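Local atomic coordinates of alkaline phosphatase D (PDB entry 2YEQ), a protein that hydrolyses phosphate esters, releasing phosphate from phosphate monoesters, and works as a phosphodiesterase with an iron- and calcium-containing active site. Residues 123-135 with 157-171. Sequence-based numbering, arbitrary orientation.
Sequences SCQQYEHGYYTAY and GPNEYVSKTGNVRTH. With FE (Fe (III) ion), chain B; PE5 (3,6,9,12,15,18,21,24-octaoxahexacosan-1-ol), chain Z; EDO (1,2-ethanediol), chain F.
His129 NE2 donates to Tyr161 O at 2.8 Å, nearly straight at 176° and in the plane of the imidazole. The bond joins two loops beside the metal site of the calcineurin-like metallophosphatase fold: 123-135 follows strand 117-122 and supplies Cys124, whose SG binds iron at 2.5 Å, while 157-171 lies beyond strand 145-148. Tyr161 O takes a second bond, from Asn167 ND2; both donors stand well out of its carbonyl plane, on opposite faces, and neither lies on a lone pair. The carboxylate of Glu128 reaches deep into the second loop: OE2 receives His171 N at 2.9 Å on its anti side, and OE1 receives Gln126 NE2. Two waters also donate to this carboxylate, one to each oxygen, and tie it to the backbone of Gly157, Asn159 and Tyr161. Glu128 CG rests over the imidazole face of His171, whose NE2 is hydrogen-bonded to Tyr189 OH of helix 179-190.

Arg169 NE donates to Tyr127 O at 2.9 Å, and NH2 makes a weak bond to Gly130 O. A bend at chi3 (-84°) turns the guanidinium flat onto the Tyr127 ring in a stacked cation-pi contact, planes 14° apart, with Tyr131 against its other face. A second cation-pi contact presents the guanidinium edge to Tyr132, NH2 lying 3.3 Å above the ring plane, over its centre; NH1 forms a salt bridge with Asp192. A leucine in place of Arg169 would probably leave Asp192 without this countercharge and Tyr127 O without this donor, and strip the Tyr127 ring of its flat cationic partner.

Farther out, Val168 CG2 packs on Gly130 CA and Tyr131 CE2. The His129 ring is held on both faces, by Gln126 CG and Ser163 CB, and directs its edge at the Tyr161 ring, where CE1 stands 3.5 Å above the ring plane, over its centre.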
loop_
_atom_site.group_PDB
_atom_site.type_symbol
_atom_site.label_atom_id
_atom_site.label_comp_id
_atom_site.label_asym_id
_atom_site.label_seq_id
_atom_site.Cartn_x
_atom_site.Cartn_y
_atom_site.Cartn_z
ATOM N N SER A 123 -4.261 1.977 -0.383
ATOM C CA SER A 123 -4.142 0.896 0.602
ATOM C C SER A 123 -5.516 0.396 0.941
ATOM O O SER A 123 -6.515 1.044 0.622
ATOM C CB SER A 123 -3.459 1.435 1.869
ATOM O OG SER A 123 -4.293 2.370 2.509
ATOM N N CYS A 124 -5.582 -0.762 1.604
ATOM C CA CYS A 124 -6.769 -1.172 2.368
ATOM C C CYS A 124 -8.043 -1.387 1.531
ATOM O O CYS A 124 -9.000 -0.573 1.504
ATOM C CB CYS A 124 -7.008 -0.245 3.573
ATOM S SG CYS A 124 -5.645 -0.279 4.846
ATOM N N GLN A 125 -8.078 -2.551 0.900
ATOM C CA GLN A 125 -9.133 -2.879 -0.050
ATOM C C GLN A 125 -9.945 -4.120 0.333
ATOM O O GLN A 125 -10.148 -5.004 -0.495
ATOM C CB GLN A 125 -8.534 -3.024 -1.450
ATOM C CG GLN A 125 -7.399 -4.022 -1.605
ATOM C CD GLN A 125 -6.537 -3.726 -2.777
ATOM O OE1 GLN A 125 -6.300 -2.550 -3.116
ATOM N NE2 GLN A 125 -6.012 -4.777 -3.406
ATOM N N GLN A 126 -10.448 -4.137 1.560
ATOM C CA GLN A 126 -11.238 -5.261 2.068
ATOM C C GLN A 126 -12.327 -5.568 1.015
ATOM O O GLN A 126 -13.216 -4.771 0.777
ATOM C CB GLN A 126 -11.871 -4.938 3.423
ATOM C CG GLN A 126 -11.817 -6.049 4.478
ATOM C CD GLN A 126 -12.776 -7.226 4.203
ATOM O OE1 GLN A 126 -12.986 -7.580 3.071
ATOM N NE2 GLN A 126 -13.353 -7.825 5.265
ATOM N N TYR A 127 -12.225 -6.732 0.389
ATOM C CA TYR A 127 -13.101 -7.126 -0.722
ATOM C C TYR A 127 -14.554 -7.134 -0.335
ATOM O O TYR A 127 -15.446 -6.774 -1.142
ATOM C CB TYR A 127 -12.661 -8.504 -1.223
ATOM C CG TYR A 127 -13.399 -9.111 -2.402
ATOM C CD1 TYR A 127 -12.992 -8.842 -3.721
ATOM C CD2 TYR A 127 -14.451 -9.990 -2.209
ATOM C CE1 TYR A 127 -13.637 -9.430 -4.793
ATOM C CE2 TYR A 127 -15.105 -10.570 -3.284
ATOM C CZ TYR A 127 -14.700 -10.289 -4.562
ATOM O OH TYR A 127 -15.363 -10.862 -5.631
ATOM N N GLU A 128 -14.808 -7.501 0.912
ATOM C CA GLU A 128 -16.180 -7.645 1.375
ATOM C C GLU A 128 -16.858 -6.304 1.657
ATOM O O GLU A 128 -18.099 -6.231 1.690
ATOM C CB GLU A 128 -16.212 -8.452 2.676
ATOM C CG GLU A 128 -15.549 -9.829 2.595
ATOM C CD GLU A 128 -15.694 -10.581 3.925
ATOM O OE1 GLU A 128 -15.335 -10.004 5.015
ATOM O OE2 GLU A 128 -16.225 -11.713 3.882
ATOM N N HIS A 129 -16.064 -5.260 1.896
ATOM C CA HIS A 129 -16.612 -3.984 2.370
ATOM C C HIS A 129 -17.157 -3.072 1.265
ATOM O O HIS A 129 -17.926 -2.153 1.551
ATOM C CB HIS A 129 -15.576 -3.238 3.209
ATOM C CG HIS A 129 -15.325 -3.896 4.532
ATOM N ND1 HIS A 129 -14.638 -3.287 5.559
ATOM C CD2 HIS A 129 -15.712 -5.109 5.002
ATOM C CE1 HIS A 129 -14.588 -4.108 6.595
ATOM N NE2 HIS A 129 -15.234 -5.217 6.282
ATOM N N GLY A 130 -16.777 -3.338 0.027
ATOM C CA GLY A 130 -17.320 -2.569 -1.078
ATOM C C GLY A 130 -16.730 -2.966 -2.400
ATOM O O GLY A 130 -15.865 -3.839 -2.470
ATOM N N TYR A 131 -17.247 -2.310 -3.437
ATOM C CA TYR A 131 -16.780 -2.443 -4.808
ATOM C C TYR A 131 -15.563 -1.567 -5.018
ATOM O O TYR A 131 -15.368 -0.559 -4.319
ATOM C CB TYR A 131 -17.971 -2.155 -5.793
ATOM C CG TYR A 131 -19.011 -3.236 -5.612
ATOM C CD1 TYR A 131 -18.850 -4.496 -6.204
ATOM C CD2 TYR A 131 -20.069 -3.064 -4.727
ATOM C CE1 TYR A 131 -19.764 -5.524 -5.979
ATOM C CE2 TYR A 131 -20.967 -4.078 -4.482
ATOM C CZ TYR A 131 -20.807 -5.312 -5.109
ATOM O OH TYR A 131 -21.693 -6.308 -4.824
ATOM N N TYR A 132 -14.731 -1.982 -5.960
ATOM C CA TYR A 132 -13.490 -1.323 -6.320
ATOM C C TYR A 132 -13.653 -0.187 -7.366
ATOM O O TYR A 132 -12.792 0.057 -8.213
ATOM C CB TYR A 132 -12.474 -2.362 -6.798
ATOM C CG TYR A 132 -11.971 -3.352 -5.714
ATOM C CD1 TYR A 132 -12.205 -3.148 -4.350
ATOM C CD2 TYR A 132 -11.216 -4.462 -6.086
ATOM C CE1 TYR A 132 -11.729 -4.064 -3.385
ATOM C CE2 TYR A 132 -10.731 -5.357 -5.152
ATOM C CZ TYR A 132 -10.989 -5.167 -3.804
ATOM O OH TYR A 132 -10.476 -6.086 -2.905
ATOM N N THR A 133 -14.718 0.569 -7.213
ATOM C CA THR A 133 -14.939 1.781 -8.010
ATOM C C THR A 133 -13.723 2.715 -7.983
ATOM O O THR A 133 -13.382 3.336 -8.997
ATOM C CB THR A 133 -16.145 2.511 -7.478
ATOM O OG1 THR A 133 -17.169 1.554 -7.196
ATOM C CG2 THR A 133 -16.658 3.589 -8.487
ATOM N N ALA A 134 -13.028 2.796 -6.839
ATOM C CA ALA A 134 -11.829 3.632 -6.771
ATOM C C ALA A 134 -10.838 3.306 -7.868
ATOM O O ALA A 134 -10.218 4.217 -8.438
ATOM C CB ALA A 134 -11.128 3.555 -5.364
ATOM N N TYR A 135 -10.651 2.014 -8.162
ATOM C CA TYR A 135 -9.694 1.613 -9.182
ATOM C C TYR A 135 -10.194 1.858 -10.617
ATOM O O TYR A 135 -9.390 2.062 -11.526
ATOM C CB TYR A 135 -9.289 0.154 -9.014
ATOM C CG TYR A 135 -8.307 -0.104 -7.890
ATOM C CD1 TYR A 135 -7.090 0.552 -7.859
ATOM C CD2 TYR A 135 -8.597 -1.001 -6.865
ATOM C CE1 TYR A 135 -6.176 0.335 -6.851
ATOM C CE2 TYR A 135 -7.671 -1.245 -5.834
ATOM C CZ TYR A 135 -6.464 -0.577 -5.829
ATOM O OH TYR A 135 -5.512 -0.769 -4.854
ATOM N N GLY A 157 -12.172 -15.121 7.228
ATOM C CA GLY A 157 -13.316 -15.849 6.719
ATOM C C GLY A 157 -14.472 -14.888 6.528
ATOM O O GLY A 157 -14.334 -13.682 6.766
ATOM N N PRO A 158 -15.613 -15.407 6.098
ATOM C CA PRO A 158 -16.768 -14.554 5.846
ATOM C C PRO A 158 -17.497 -14.174 7.132
ATOM O O PRO A 158 -17.456 -14.917 8.108
ATOM C CB PRO A 158 -17.642 -15.419 4.927
ATOM C CG PRO A 158 -17.295 -16.784 5.261
ATOM C CD PRO A 158 -15.827 -16.774 5.593
ATOM N N ASN A 159 -18.144 -13.013 7.135
ATOM C CA ASN A 159 -18.911 -12.536 8.289
ATOM C C ASN A 159 -18.066 -12.393 9.552
ATOM O O ASN A 159 -18.535 -12.666 10.665
ATOM C CB ASN A 159 -20.082 -13.485 8.604
ATOM C CG ASN A 159 -20.944 -13.776 7.395
ATOM O OD1 ASN A 159 -21.104 -14.937 6.985
ATOM N ND2 ASN A 159 -21.510 -12.725 6.817
ATOM N N GLU A 160 -16.806 -12.024 9.400
ATOM C CA GLU A 160 -15.951 -11.848 10.558
ATOM C C GLU A 160 -15.647 -10.375 10.764
ATOM O O GLU A 160 -16.053 -9.786 11.786
ATOM C CB GLU A 160 -14.683 -12.681 10.421
ATOM C CG GLU A 160 -14.969 -14.165 10.602
ATOM C CD GLU A 160 -13.843 -15.064 10.145
ATOM O OE1 GLU A 160 -12.703 -14.573 9.969
ATOM O OE2 GLU A 160 -14.116 -16.280 9.956
ATOM N N TYR A 161 -14.931 -9.790 9.807
ATOM C CA TYR A 161 -14.589 -8.375 9.859
ATOM C C TYR A 161 -15.646 -7.615 9.083
ATOM O O TYR A 161 -15.571 -7.503 7.857
ATOM C CB TYR A 161 -13.209 -8.158 9.277
ATOM C CG TYR A 161 -12.768 -6.708 9.194
ATOM C CD1 TYR A 161 -13.244 -5.742 10.086
ATOM C CD2 TYR A 161 -11.880 -6.307 8.223
ATOM C CE1 TYR A 161 -12.834 -4.431 9.997
ATOM C CE2 TYR A 161 -11.453 -5.004 8.138
ATOM C CZ TYR A 161 -11.929 -4.075 9.015
ATOM O OH TYR A 161 -11.528 -2.769 8.896
ATOM N N VAL A 162 -16.644 -7.128 9.812
ATOM C CA VAL A 162 -17.876 -6.655 9.214
ATOM C C VAL A 162 -17.941 -5.125 9.227
ATOM O O VAL A 162 -17.770 -4.475 10.258
ATOM C CB VAL A 162 -19.094 -7.273 9.885
ATOM C CG1 VAL A 162 -20.421 -6.700 9.277
ATOM C CG2 VAL A 162 -19.020 -8.828 9.736
ATOM N N SER A 163 -18.159 -4.560 8.044
ATOM C CA SER A 163 -18.236 -3.121 7.877
ATOM C C SER A 163 -19.505 -2.571 8.531
ATOM O O SER A 163 -20.547 -3.218 8.513
ATOM C CB SER A 163 -18.227 -2.785 6.377
ATOM O OG SER A 163 -18.727 -1.503 6.135
ATOM N N LYS A 164 -19.421 -1.348 9.052
ATOM C CA LYS A 164 -20.608 -0.632 9.522
ATOM C C LYS A 164 -21.684 -0.500 8.460
ATOM O O LYS A 164 -22.860 -0.481 8.805
ATOM C CB LYS A 164 -20.255 0.770 10.019
ATOM C CG LYS A 164 -20.014 0.833 11.526
ATOM C CD LYS A 164 -21.312 0.717 12.336
ATOM C CE LYS A 164 -21.253 -0.418 13.364
ATOM N NZ LYS A 164 -20.163 -0.228 14.355
ATOM N N THR A 165 -21.305 -0.427 7.176
ATOM C CA THR A 165 -22.308 -0.308 6.109
ATOM C C THR A 165 -22.610 -1.638 5.392
ATOM O O THR A 165 -23.288 -1.648 4.371
ATOM C CB THR A 165 -21.957 0.842 5.121
ATOM O OG1 THR A 165 -20.621 0.695 4.621
ATOM C CG2 THR A 165 -22.081 2.181 5.825
ATOM N N GLY A 166 -22.130 -2.761 5.954
ATOM C CA GLY A 166 -22.502 -4.089 5.476
ATOM C C GLY A 166 -21.430 -4.739 4.643
ATOM O O GLY A 166 -20.712 -4.068 3.894
ATOM N N ASN A 167 -21.303 -6.054 4.771
ATOM C CA ASN A 167 -20.409 -6.815 3.893
ATOM C C ASN A 167 -21.108 -7.212 2.587
ATOM O O ASN A 167 -21.770 -8.263 2.502
ATOM C CB ASN A 167 -19.845 -8.037 4.615
ATOM C CG ASN A 167 -18.674 -7.679 5.507
ATOM O OD1 ASN A 167 -18.453 -6.497 5.786
ATOM N ND2 ASN A 167 -17.902 -8.685 5.931
ATOM N N VAL A 168 -20.899 -6.402 1.554
ATOM C CA VAL A 168 -21.654 -6.548 0.311
ATOM C C VAL A 168 -21.136 -7.679 -0.567
ATOM O O VAL A 168 -21.870 -8.170 -1.419
ATOM C CB VAL A 168 -21.712 -5.198 -0.472
ATOM C CG1 VAL A 168 -22.486 -4.171 0.357
ATOM C CG2 VAL A 168 -20.310 -4.691 -0.833
ATOM N N ARG A 169 -19.861 -8.042 -0.397
ATOM C CA ARG A 169 -19.296 -9.236 -1.011
ATOM C C ARG A 169 -18.769 -10.137 0.110
ATOM O O ARG A 169 -18.782 -9.742 1.282
ATOM C CB ARG A 169 -18.187 -8.885 -1.994
ATOM C CG ARG A 169 -18.580 -7.884 -3.102
ATOM C CD ARG A 169 -17.555 -7.834 -4.221
ATOM N NE ARG A 169 -16.446 -6.916 -3.897
ATOM C CZ ARG A 169 -15.529 -6.504 -4.756
ATOM N NH1 ARG A 169 -15.537 -6.955 -5.994
ATOM N NH2 ARG A 169 -14.585 -5.640 -4.385
ATOM N N THR A 170 -18.302 -11.323 -0.248
ATOM C CA THR A 170 -17.997 -12.373 0.742
ATOM C C THR A 170 -16.682 -13.038 0.422
ATOM O O THR A 170 -16.453 -13.451 -0.723
ATOM C CB THR A 170 -19.107 -13.448 0.734
ATOM O OG1 THR A 170 -20.362 -12.809 0.977
ATOM C CG2 THR A 170 -18.855 -14.521 1.837
ATOM N N HIS A 171 -15.819 -13.189 1.428
ATOM C CA HIS A 171 -14.590 -13.908 1.228
ATOM C C HIS A 171 -14.856 -15.333 0.766
ATOM O O HIS A 171 -15.893 -15.904 1.079
ATOM C CB HIS A 171 -13.734 -13.877 2.500
ATOM C CG HIS A 171 -12.936 -12.625 2.645
ATOM N ND1 HIS A 171 -12.801 -11.961 3.848
ATOM C CD2 HIS A 171 -12.243 -11.901 1.733
ATOM C CE1 HIS A 171 -12.049 -10.885 3.664
ATOM N NE2 HIS A 171 -11.679 -10.838 2.396
HETATM FE FE FE B . -6.700 -1.997 6.338
HETATM C C50 PE5 Z . -26.105 -10.443 5.171
HETATM O O1 PE5 Z . -25.472 -9.203 4.830
HETATM C C1 PE5 Z . -26.154 -8.516 3.777
HETATM C C2 PE5 Z . -25.179 -7.550 3.095
HETATM O O2 PE5 Z . -25.796 -6.761 2.059
HETATM C C3 PE5 Z . -26.432 -5.598 2.608
HETATM C C4 PE5 Z . -25.398 -4.654 3.179
HETATM C C1 EDO F . -17.068 -19.714 1.900
HETATM O O1 EDO F . -17.633 -18.468 1.476
HETATM C C2 EDO F . -16.939 -19.759 3.411
HETATM O O2 EDO F . -16.496 -21.055 3.809
HETATM O O HOH W 1 -15.074 -11.097 7.200
HETATM O O HOH W 2 -18.667 -11.396 4.915
HETATM O O HOH W 3 -19.664 -1.697 3.606
#